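Local coordinates for protein oligopeptide ABC transporter OppAIV (Borrelia burgdorferi B31, PDB 4GL8) that probably binds oligopeptides outside the inner membrane and hands them to an ABC transporter for uptake, at residues F437-I440 and E444-S447; S439-Q442 and F448-Y451; I248-M253 and D260-N265. One frame throughout, in Å; residues are numbered along the deposited sequence.

Contact 1: F437-I440 and E444-S447; sequences FLSI and ENTS
Ser439 and Ile440, at the C-terminal side of helix 435-438, are met by Asn445 and Thr446 a few residues on, the chain folding back on itself. Ser439 makes the main polar link through its backbone: the Asn445 amide donates from ND2 to Ser439 O over 2.9 Å, with an N-H...O angle of 160°. The acceptor lies nearly in the plane of the Asn445 amide, whereas the donor stands above the Ser439 carbonyl plane and is not on a lone pair. Asn445 CB points at the turn and, with CG anti to its carbonyl carbon (chi1 -57°), the amide reaches over the Ser439 carbonyl; CB itself lies 3.4 Å from Ser439 O. The Ser439 hydroxyl is close to the same amide but bonds to Gln442 OE1, making no bond with ND2. Ile440 comes next, its side chain turned away from 444-447 and packed on Phe290 of strand 287-293, so that its carbonyl does the touching here. Ile440 O, already hydrogen-bonded to Ser449 OG, also receives a weaker CA-H...O contact from Thr446 CA at 3.6 Å, with 149° at the hydrogen, and Thr446 CG2 is 3.9 Å from this same oxygen. The contact thus rests on backbone carbonyls near the end of a short helix, which the loop supplies with an amide N-H and a C-H. Because Asn130 ND2 donates to Asn445 OD1, both ends of the Asn445 amide are engaged, which fixes its flip and ties the turn to helix 129-135.

Contact 2: S439-Q442 and F448-Y451; sequences SIFQ and FSSY
Phe448 meets Ile440 at its root: Phe448 CB rests 3.9 Å from Ile440 CG2, the two side chains crossing at about a right angle. Its ring leads away to meet Trp427, while the Phe448 carbonyl, which accepts a hydrogen bond from Arg415 NH2, lies 3.6 Å from Ile440 CD1. Ser449 follows and does two things with one short side chain. Its hydroxyl, set between its backbone N and carbonyl carbon (chi1 60°), donates from Ser449 OG to Ile440 O over 2.6 Å, arriving well above the carbonyl plane. Its methylene sits over one face of the Phe441 ring in a CH-pi contact, Ser449 CB lying 3.7 Å from the ring centroid and 16° off the ring normal, displaced toward the rim. The Phe441 ring also meets Phe494. Ser450 turns its hydroxyl to Leu293 N at the end of strand 287-293 and to Pro491 O just before strand 492-504. The buried Ser449 hydroxyl is therefore paired with a buried carbonyl, and Ser449 CB packs against both Ile440 CG1 and the Phe441 ring, the serine's oxygen held by the main chain and its carbon by the aromatic face.

Contact 3: I248-M253 and D260-N265; sequences ITAYNM and DAIFKN
Helix 247-255 runs beside strand 261-263, and the backbones come nearest at Ala250 and Ile262, whose CA atoms are 7.3 Å apart. No hydrogen bond joins the two segments; the helix is bonded along its own turns, with Asn252 N and Met253 N donating to Ile248 O and Thr249 O one helical turn back, and the strand is bonded to its neighbouring strands. The side of the helix carrying Ala250 faces the strand; Ala250 presents only a methyl here, and Ile262 comes up against it. Ile262 points its side chain at the helix and touches it with its outer methyl. With CG1 anti to its own carbonyl carbon (chi1 -61°) and the chain extended beyond it (chi2 178°), Ile262 CD1 lies against the helix backbone, 3.3 Å from Ala250 O and 3.8 Å from Tyr251 N, and is also 3.9 Å from Ala250 CB. The Ile262 methyl thus meets main chain as much as side chain. Asn265, just past the strand, swings its amide toward the helix, Asn265 ND2 lying 4.3 Å from Ala250 CB; its polar partner is Asn35 OD1. Tyr251 adds little here, its side chain touching Pro267, Leu270 and Leu503. The strand is held between two others, parallel to 31-35 and antiparallel to 492-504, with Ala261 and Phe263 bonded through their backbones to Asn35, and Ile262 to Leu503. The helix packs on strands 261-263 and 31-35, Ala250 and Ile262 both reaching Asn35, while the next residue, Phe263, joins the aromatic rings of Trp512, Tyr502 and Phe520.

Overall arrangement
From the N terminus, contact 3 comes first: the helix of 248-253 turns back through a short connection to the strand of 260-265, which lies between strands 31-35 and 492-504. Far along the chain, contacts 1 and 2 both start from the end of helix 435-438 and the residues just after it. Contact 1 closes the shorter loop at 444-447, and contact 2 the longer at 448-451, with Ser439 and Ile440 shared. Their centres are 3 Å apart, and the region lies against strand 287-293. Contact 3 lies on the opposite side of the chain's centre, its centre about 32 Å from those of the other two, without touching them; strand 492-504 reaches surroundings of both regions.

Contact 1: F437-I440 and E444-S447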
ATOM      1  N   PHE A 437      -7.056   6.040   2.708  1.00 19.23           N
ATOM      2  CA  PHE A 437      -7.988   5.639   1.641  1.00 18.94           C
ATOM      3  C   PHE A 437      -8.721   6.774   0.937  1.00 19.00           C
ATOM      4  O   PHE A 437      -8.872   6.773  -0.286  1.00 19.58           O
ATOM      5  CB  PHE A 437      -8.997   4.686   2.228  1.00 18.92           C
ATOM      6  CG  PHE A 437      -8.409   3.375   2.579  1.00 19.48           C
ATOM      7  CD1 PHE A 437      -7.880   3.149   3.844  1.00 19.25           C
ATOM      8  CD2 PHE A 437      -8.319   2.374   1.614  1.00 19.84           C
ATOM      9  CE1 PHE A 437      -7.286   1.946   4.132  1.00 19.82           C
ATOM     10  CE2 PHE A 437      -7.751   1.149   1.924  1.00 20.14           C
ATOM     11  CZ  PHE A 437      -7.234   0.937   3.173  1.00 19.58           C
ATOM     12  N   LEU A 438      -9.227   7.734   1.691  1.00 19.02           N
ATOM     13  CA  LEU A 438     -10.043   8.779   1.076  1.00 19.50           C
ATOM     14  C   LEU A 438      -9.181   9.717   0.227  1.00 19.23           C
ATOM     15  O   LEU A 438      -9.633  10.280  -0.772  1.00 19.27           O
ATOM     16  CB  LEU A 438     -10.796   9.540   2.149  1.00 20.74           C
ATOM     17  CG  LEU A 438     -11.767   8.649   2.909  1.00 21.19           C
ATOM     18  CD1 LEU A 438     -12.376   9.466   4.031  1.00 22.33           C
ATOM     19  CD2 LEU A 438     -12.832   8.105   1.963  1.00 21.41           C
ATOM     20  N   SER A 439      -7.916   9.810   0.583  1.00 18.84           N
ATOM     21  CA  SER A 439      -6.967  10.616  -0.148  1.00 19.28           C
ATOM     22  C   SER A 439      -6.753  10.240  -1.629  1.00 18.37           C
ATOM     23  O   SER A 439      -6.435  11.110  -2.435  1.00 17.66           O
ATOM     24  CB  SER A 439      -5.612  10.521   0.548  1.00 20.36           C
ATOM     25  OG  SER A 439      -4.849  11.601   0.102  1.00 24.71           O
ATOM     26  N   ILE A 440      -6.870   8.949  -1.977  1.00 17.39           N
ATOM     27  CA  ILE A 440      -6.605   8.507  -3.348  1.00 17.03           C
ATOM     28  C   ILE A 440      -7.670   8.924  -4.335  1.00 16.81           C
ATOM     29  O   ILE A 440      -7.442   8.936  -5.537  1.00 16.46           O
ATOM     30  CB  ILE A 440      -6.312   6.999  -3.447  1.00 16.82           C
ATOM     31  CG1 ILE A 440      -7.547   6.175  -3.056  1.00 16.85           C
ATOM     32  CG2 ILE A 440      -5.114   6.697  -2.553  1.00 16.77           C
ATOM     33  CD1 ILE A 440      -7.429   4.688  -3.313  1.00 17.12           C
ATOM     34  N   GLU A 444      -6.051  15.282  -7.294  1.00 24.97           N
ATOM     35  CA  GLU A 444      -4.624  15.235  -7.636  1.00 26.43           C
ATOM     36  C   GLU A 444      -3.985  13.868  -7.461  1.00 23.75           C
ATOM     37  O   GLU A 444      -2.866  13.688  -7.910  1.00 22.14           O
ATOM     38  CB  GLU A 444      -3.825  16.294  -6.844  1.00 29.70           C
ATOM     39  CG  GLU A 444      -4.059  16.286  -5.328  1.00 34.53           C
ATOM     40  CD  GLU A 444      -5.385  16.935  -4.896  1.00 39.25           C
ATOM     41  OE1 GLU A 444      -6.096  17.524  -5.746  1.00 46.44           O
ATOM     42  OE2 GLU A 444      -5.733  16.863  -3.697  1.00 43.34           O
ATOM     43  N   ASN A 445      -4.675  12.916  -6.814  1.00 21.82           N
ATOM     44  CA  ASN A 445      -4.060  11.602  -6.499  1.00 20.84           C
ATOM     45  C   ASN A 445      -4.654  10.397  -7.234  1.00 20.22           C
ATOM     46  O   ASN A 445      -4.375   9.245  -6.881  1.00 18.75           O
ATOM     47  CB  ASN A 445      -4.126  11.305  -4.986  1.00 20.22           C
ATOM     48  CG  ASN A 445      -3.464  12.379  -4.117  1.00 19.80           C
ATOM     49  OD1 ASN A 445      -2.353  12.810  -4.361  1.00 20.32           O
ATOM     50  ND2 ASN A 445      -4.142  12.757  -3.057  1.00 19.86           N
ATOM     51  N   THR A 446      -5.468  10.648  -8.254  1.00 20.47           N
ATOM     52  CA  THR A 446      -6.294   9.584  -8.844  1.00 20.19           C
ATOM     53  C   THR A 446      -5.480   8.605  -9.694  1.00 20.44           C
ATOM     54  O   THR A 446      -6.016   7.621 -10.212  1.00 20.01           O
ATOM     55  CB  THR A 446      -7.434  10.213  -9.673  1.00 21.05           C
ATOM     56  OG1 THR A 446      -6.892  11.109 -10.651  1.00 20.57           O
ATOM     57  CG2 THR A 446      -8.350  11.015  -8.756  1.00 20.84           C
ATOM     58  N   SER A 447      -4.189   8.892  -9.856  1.00 20.31           N
ATOM     59  CA  SER A 447      -3.215   7.854 -10.215  1.00 21.08           C
ATOM     60  C   SER A 447      -3.417   6.558  -9.420  1.00 20.33           C
ATOM     61  O   SER A 447      -3.216   5.462  -9.955  1.00 20.79           O
ATOM     62  CB  SER A 447      -1.783   8.332  -9.989  1.00 20.48           C
ATOM     63  OG  SER A 447      -1.357   8.985 -11.137  1.00 21.30           O
TER

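Contact 2: S439-Q442 and F448-Y451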
ATOM      1  N   SER A 439      -7.916   9.810   0.583  1.00 18.84           N
ATOM      2  CA  SER A 439      -6.967  10.616  -0.148  1.00 19.28           C
ATOM      3  C   SER A 439      -6.753  10.240  -1.629  1.00 18.37           C
ATOM      4  O   SER A 439      -6.435  11.110  -2.435  1.00 17.66           O
ATOM      5  CB  SER A 439      -5.612  10.521   0.548  1.00 20.36           C
ATOM      6  OG  SER A 439      -4.849  11.601   0.102  1.00 24.71           O
ATOM      7  N   ILE A 440      -6.870   8.949  -1.977  1.00 17.39           N
ATOM      8  CA  ILE A 440      -6.605   8.507  -3.348  1.00 17.03           C
ATOM      9  C   ILE A 440      -7.670   8.924  -4.335  1.00 16.81           C
ATOM     10  O   ILE A 440      -7.442   8.936  -5.537  1.00 16.46           O
ATOM     11  CB  ILE A 440      -6.312   6.999  -3.447  1.00 16.82           C
ATOM     12  CG1 ILE A 440      -7.547   6.175  -3.056  1.00 16.85           C
ATOM     13  CG2 ILE A 440      -5.114   6.697  -2.553  1.00 16.77           C
ATOM     14  CD1 ILE A 440      -7.429   4.688  -3.313  1.00 17.12           C
ATOM     15  N   PHE A 441      -8.819   9.319  -3.820  1.00 17.57           N
ATOM     16  CA  PHE A 441      -9.882   9.901  -4.643  1.00 18.47           C
ATOM     17  C   PHE A 441      -9.873  11.446  -4.706  1.00 19.39           C
ATOM     18  O   PHE A 441     -10.716  12.023  -5.403  1.00 20.10           O
ATOM     19  CB  PHE A 441     -11.242   9.345  -4.172  1.00 18.38           C
ATOM     20  CG  PHE A 441     -11.408   7.864  -4.457  1.00 17.79           C
ATOM     21  CD1 PHE A 441     -11.877   7.430  -5.672  1.00 17.71           C
ATOM     22  CD2 PHE A 441     -11.072   6.927  -3.518  1.00 17.50           C
ATOM     23  CE1 PHE A 441     -12.029   6.089  -5.936  1.00 17.41           C
ATOM     24  CE2 PHE A 441     -11.205   5.585  -3.775  1.00 17.43           C
ATOM     25  CZ  PHE A 441     -11.664   5.168  -5.003  1.00 17.56           C
ATOM     26  N   GLN A 442      -8.931  12.116  -4.025  1.00 20.21           N
ATOM     27  CA  GLN A 442      -8.751  13.553  -4.249  1.00 22.47           C
ATOM     28  C   GLN A 442      -8.245  13.747  -5.661  1.00 21.82           C
ATOM     29  O   GLN A 442      -7.417  12.980  -6.121  1.00 21.20           O
ATOM     30  CB  GLN A 442      -7.701  14.193  -3.343  1.00 24.73           C
ATOM     31  CG  GLN A 442      -8.018  14.249  -1.881  1.00 28.44           C
ATOM     32  CD  GLN A 442      -6.835  14.741  -1.025  1.00 31.20           C
ATOM     33  OE1 GLN A 442      -6.503  14.147   0.004  1.00 36.99           O
ATOM     34  NE2 GLN A 442      -6.186  15.798  -1.467  1.00 32.57           N
ATOM     35  N   PHE A 448      -3.786   6.698  -8.153  1.00 20.11           N
ATOM     36  CA  PHE A 448      -3.962   5.548  -7.258  1.00 20.33           C
ATOM     37  C   PHE A 448      -5.402   5.066  -7.094  1.00 19.77           C
ATOM     38  O   PHE A 448      -5.658   4.096  -6.351  1.00 19.33           O
ATOM     39  CB  PHE A 448      -3.322   5.854  -5.887  1.00 21.28           C
ATOM     40  CG  PHE A 448      -1.861   6.189  -5.984  1.00 23.01           C
ATOM     41  CD1 PHE A 448      -0.958   5.258  -6.483  1.00 24.47           C
ATOM     42  CD2 PHE A 448      -1.388   7.448  -5.643  1.00 26.15           C
ATOM     43  CE1 PHE A 448       0.406   5.561  -6.615  1.00 26.83           C
ATOM     44  CE2 PHE A 448      -0.031   7.767  -5.779  1.00 27.20           C
ATOM     45  CZ  PHE A 448       0.869   6.824  -6.282  1.00 27.39           C
ATOM     46  N   SER A 449      -6.340   5.690  -7.795  1.00 18.86           N
ATOM     47  CA  SER A 449      -7.723   5.226  -7.762  1.00 19.12           C
ATOM     48  C   SER A 449      -8.268   5.149  -9.189  1.00 19.25           C
ATOM     49  O   SER A 449      -7.822   4.325  -9.954  1.00 19.41           O
ATOM     50  CB  SER A 449      -8.588   6.112  -6.849  1.00 18.68           C
ATOM     51  OG  SER A 449      -8.607   7.456  -7.300  1.00 18.45           O
ATOM     52  N   SER A 450      -9.201   6.034  -9.546  1.00 19.82           N
ATOM     53  CA  SER A 450      -9.879   5.981 -10.830  1.00 19.80           C
ATOM     54  C   SER A 450      -9.477   7.176 -11.651  1.00 20.40           C
ATOM     55  O   SER A 450      -9.742   8.325 -11.280  1.00 20.36           O
ATOM     56  CB  SER A 450     -11.388   5.971 -10.643  1.00 19.94           C
ATOM     57  OG  SER A 450     -11.840   4.678 -10.297  1.00 19.81           O
ATOM     58  N   TYR A 451      -8.849   6.904 -12.781  1.00 21.09           N
ATOM     59  CA  TYR A 451      -8.184   7.937 -13.537  1.00 22.58           C
ATOM     60  C   TYR A 451      -9.193   8.980 -13.957  1.00 22.29           C
ATOM     61  O   TYR A 451     -10.236   8.647 -14.510  1.00 21.99           O
ATOM     62  CB  TYR A 451      -7.519   7.335 -14.756  1.00 24.77           C
ATOM     63  CG  TYR A 451      -6.537   8.253 -15.394  1.00 27.37           C
ATOM     64  CD1 TYR A 451      -5.254   8.393 -14.866  1.00 29.13           C
ATOM     65  CD2 TYR A 451      -6.880   8.995 -16.503  1.00 31.00           C
ATOM     66  CE1 TYR A 451      -4.333   9.243 -15.447  1.00 31.32           C
ATOM     67  CE2 TYR A 451      -5.965   9.842 -17.101  1.00 34.09           C
ATOM     68  CZ  TYR A 451      -4.693   9.957 -16.555  1.00 33.70           C
ATOM     69  OH  TYR A 451      -3.787  10.801 -17.122  1.00 40.45           O
TER

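Contact 3: I248-M253 and D260-N265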
ATOM      1  N   ILE A 248       0.785 -22.196  -7.429  1.00 38.22           N
ATOM      2  CA  ILE A 248       0.966 -23.651  -7.387  1.00 39.44           C
ATOM      3  C   ILE A 248       2.432 -24.007  -7.319  1.00 38.18           C
ATOM      4  O   ILE A 248       2.792 -24.962  -6.667  1.00 39.22           O
ATOM      5  CB  ILE A 248       0.346 -24.384  -8.616  1.00 42.94           C
ATOM      6  CG1 ILE A 248      -1.188 -24.266  -8.602  1.00 45.24           C
ATOM      7  CG2 ILE A 248       0.743 -25.876  -8.641  1.00 42.74           C
ATOM      8  CD1 ILE A 248      -1.864 -24.983  -7.435  1.00 45.46           C
ATOM      9  N   THR A 249       3.280 -23.264  -8.015  1.00 37.86           N
ATOM     10  CA  THR A 249       4.708 -23.535  -7.971  1.00 37.05           C
ATOM     11  C   THR A 249       5.188 -23.266  -6.558  1.00 35.37           C
ATOM     12  O   THR A 249       5.829 -24.107  -5.929  1.00 34.80           O
ATOM     13  CB  THR A 249       5.460 -22.615  -8.928  1.00 38.00           C
ATOM     14  OG1 THR A 249       4.976 -22.842 -10.256  1.00 39.82           O
ATOM     15  CG2 THR A 249       6.970 -22.870  -8.853  1.00 37.93           C
ATOM     16  N   ALA A 250       4.843 -22.083  -6.068  1.00 33.06           N
ATOM     17  CA  ALA A 250       5.124 -21.707  -4.690  1.00 32.31           C
ATOM     18  C   ALA A 250       4.611 -22.748  -3.677  1.00 31.46           C
ATOM     19  O   ALA A 250       5.319 -23.098  -2.723  1.00 31.09           O
ATOM     20  CB  ALA A 250       4.519 -20.332  -4.397  1.00 32.29           C
ATOM     21  N   TYR A 251       3.395 -23.245  -3.879  1.00 31.17           N
ATOM     22  CA  TYR A 251       2.823 -24.174  -2.920  1.00 31.88           C
ATOM     23  C   TYR A 251       3.544 -25.528  -2.953  1.00 32.75           C
ATOM     24  O   TYR A 251       3.755 -26.143  -1.893  1.00 32.02           O
ATOM     25  CB  TYR A 251       1.335 -24.348  -3.152  1.00 33.15           C
ATOM     26  CG  TYR A 251       0.665 -25.239  -2.145  1.00 34.04           C
ATOM     27  CD1 TYR A 251       0.732 -24.949  -0.795  1.00 34.04           C
ATOM     28  CD2 TYR A 251      -0.056 -26.361  -2.547  1.00 36.61           C
ATOM     29  CE1 TYR A 251       0.111 -25.749   0.139  1.00 35.69           C
ATOM     30  CE2 TYR A 251      -0.689 -27.171  -1.626  1.00 37.07           C
ATOM     31  CZ  TYR A 251      -0.608 -26.857  -0.284  1.00 37.68           C
ATOM     32  OH  TYR A 251      -1.216 -27.642   0.654  1.00 38.27           O
ATOM     33  N   ASN A 252       3.968 -25.951  -4.147  1.00 33.28           N
ATOM     34  CA  ASN A 252       4.687 -27.216  -4.308  1.00 33.78           C
ATOM     35  C   ASN A 252       6.078 -27.125  -3.705  1.00 32.71           C
ATOM     36  O   ASN A 252       6.566 -28.072  -3.103  1.00 32.07           O
ATOM     37  CB  ASN A 252       4.761 -27.617  -5.783  1.00 35.14           C
ATOM     38  CG  ASN A 252       3.438 -28.163  -6.319  1.00 37.80           C
ATOM     39  OD1 ASN A 252       2.610 -28.712  -5.576  1.00 38.56           O
ATOM     40  ND2 ASN A 252       3.247 -28.041  -7.637  1.00 39.79           N
ATOM     41  N   MET A 253       6.705 -25.966  -3.840  1.00 32.88           N
ATOM     42  CA  MET A 253       7.985 -25.726  -3.179  1.00 33.41           C
ATOM     43  C   MET A 253       7.871 -25.757  -1.656  1.00 32.34           C
ATOM     44  O   MET A 253       8.788 -26.215  -0.986  1.00 32.60           O
ATOM     45  CB  MET A 253       8.577 -24.390  -3.608  1.00 34.15           C
ATOM     46  CG  MET A 253       9.198 -24.450  -4.987  1.00 35.79           C
ATOM     47  SD  MET A 253       9.552 -22.799  -5.592  1.00 38.05           S
ATOM     48  CE  MET A 253      11.012 -22.339  -4.651  1.00 37.33           C
ATOM     49  N   ASP A 260      10.097 -21.556   3.496  1.00 25.26           N
ATOM     50  CA  ASP A 260       9.697 -21.453   4.877  1.00 25.02           C
ATOM     51  C   ASP A 260       8.352 -20.767   5.015  1.00 24.29           C
ATOM     52  O   ASP A 260       7.713 -20.865   6.071  1.00 24.37           O
ATOM     53  CB  ASP A 260      10.772 -20.696   5.661  1.00 25.01           C
ATOM     54  CG  ASP A 260      12.116 -21.396   5.595  1.00 25.41           C
ATOM     55  OD1 ASP A 260      12.297 -22.375   6.316  1.00 26.47           O
ATOM     56  OD2 ASP A 260      12.968 -21.014   4.778  1.00 27.05           O
ATOM     57  N   ALA A 261       7.926 -20.051   3.975  1.00 23.44           N
ATOM     58  CA  ALA A 261       6.677 -19.299   4.056  1.00 23.55           C
ATOM     59  C   ALA A 261       6.180 -18.830   2.717  1.00 23.92           C
ATOM     60  O   ALA A 261       6.960 -18.643   1.781  1.00 25.37           O
ATOM     61  CB  ALA A 261       6.851 -18.097   4.967  1.00 23.05           C
ATOM     62  N   ILE A 262       4.872 -18.616   2.641  1.00 24.91           N
ATOM     63  CA  ILE A 262       4.227 -17.999   1.497  1.00 25.20           C
ATOM     64  C   ILE A 262       3.286 -16.911   2.026  1.00 26.59           C
ATOM     65  O   ILE A 262       2.331 -17.205   2.747  1.00 27.76           O
ATOM     66  CB  ILE A 262       3.431 -19.028   0.665  1.00 25.80           C
ATOM     67  CG1 ILE A 262       4.350 -20.108   0.118  1.00 26.56           C
ATOM     68  CG2 ILE A 262       2.768 -18.366  -0.528  1.00 27.06           C
ATOM     69  CD1 ILE A 262       3.633 -21.192  -0.665  1.00 27.04           C
ATOM     70  N   PHE A 263       3.542 -15.657   1.674  1.00 27.72           N
ATOM     71  CA  PHE A 263       2.714 -14.546   2.153  1.00 28.57           C
ATOM     72  C   PHE A 263       1.711 -14.203   1.072  1.00 29.60           C
ATOM     73  O   PHE A 263       2.084 -13.849  -0.032  1.00 28.06           O
ATOM     74  CB  PHE A 263       3.582 -13.324   2.499  1.00 28.57           C
ATOM     75  CG  PHE A 263       4.361 -13.451   3.795  1.00 28.71           C
ATOM     76  CD1 PHE A 263       4.400 -14.655   4.521  1.00 29.07           C
ATOM     77  CD2 PHE A 263       5.081 -12.359   4.284  1.00 28.13           C
ATOM     78  CE1 PHE A 263       5.104 -14.741   5.713  1.00 29.02           C
ATOM     79  CE2 PHE A 263       5.785 -12.446   5.473  1.00 27.68           C
ATOM     80  CZ  PHE A 263       5.807 -13.638   6.187  1.00 27.47           C
ATOM     81  N   LYS A 264       0.435 -14.378   1.388  1.00 32.86           N
ATOM     82  CA  LYS A 264      -0.669 -13.914   0.536  1.00 36.87           C
ATOM     83  C   LYS A 264      -0.879 -14.775  -0.720  1.00 36.41           C
ATOM     84  O   LYS A 264      -2.020 -15.119  -1.036  1.00 36.24           O
ATOM     85  CB  LYS A 264      -0.504 -12.425   0.153  1.00 39.15           C
ATOM     86  CG  LYS A 264      -0.589 -11.448   1.319  1.00 41.84           C
ATOM     87  CD  LYS A 264      -0.151 -10.026   0.932  1.00 43.59           C
ATOM     88  CE  LYS A 264      -1.132  -9.317  -0.003  1.00 47.19           C
ATOM     89  NZ  LYS A 264      -2.213  -8.554   0.705  1.00 50.22           N
ATOM     90  N   ASN A 265       0.207 -15.157  -1.396  1.00 35.22           N
ATOM     91  CA  ASN A 265       0.132 -15.838  -2.694  1.00 35.23           C
ATOM     92  C   ASN A 265      -0.160 -17.345  -2.587  1.00 35.09           C
ATOM     93  O   ASN A 265       0.576 -18.166  -3.138  1.00 36.02           O
ATOM     94  CB  ASN A 265       1.452 -15.611  -3.470  1.00 35.49           C
ATOM     95  CG  ASN A 265       1.400 -16.123  -4.912  1.00 36.54           C
ATOM     96  OD1 ASN A 265       0.373 -15.996  -5.585  1.00 36.05           O
ATOM     97  ND2 ASN A 265       2.514 -16.708  -5.391  1.00 36.50           N
TER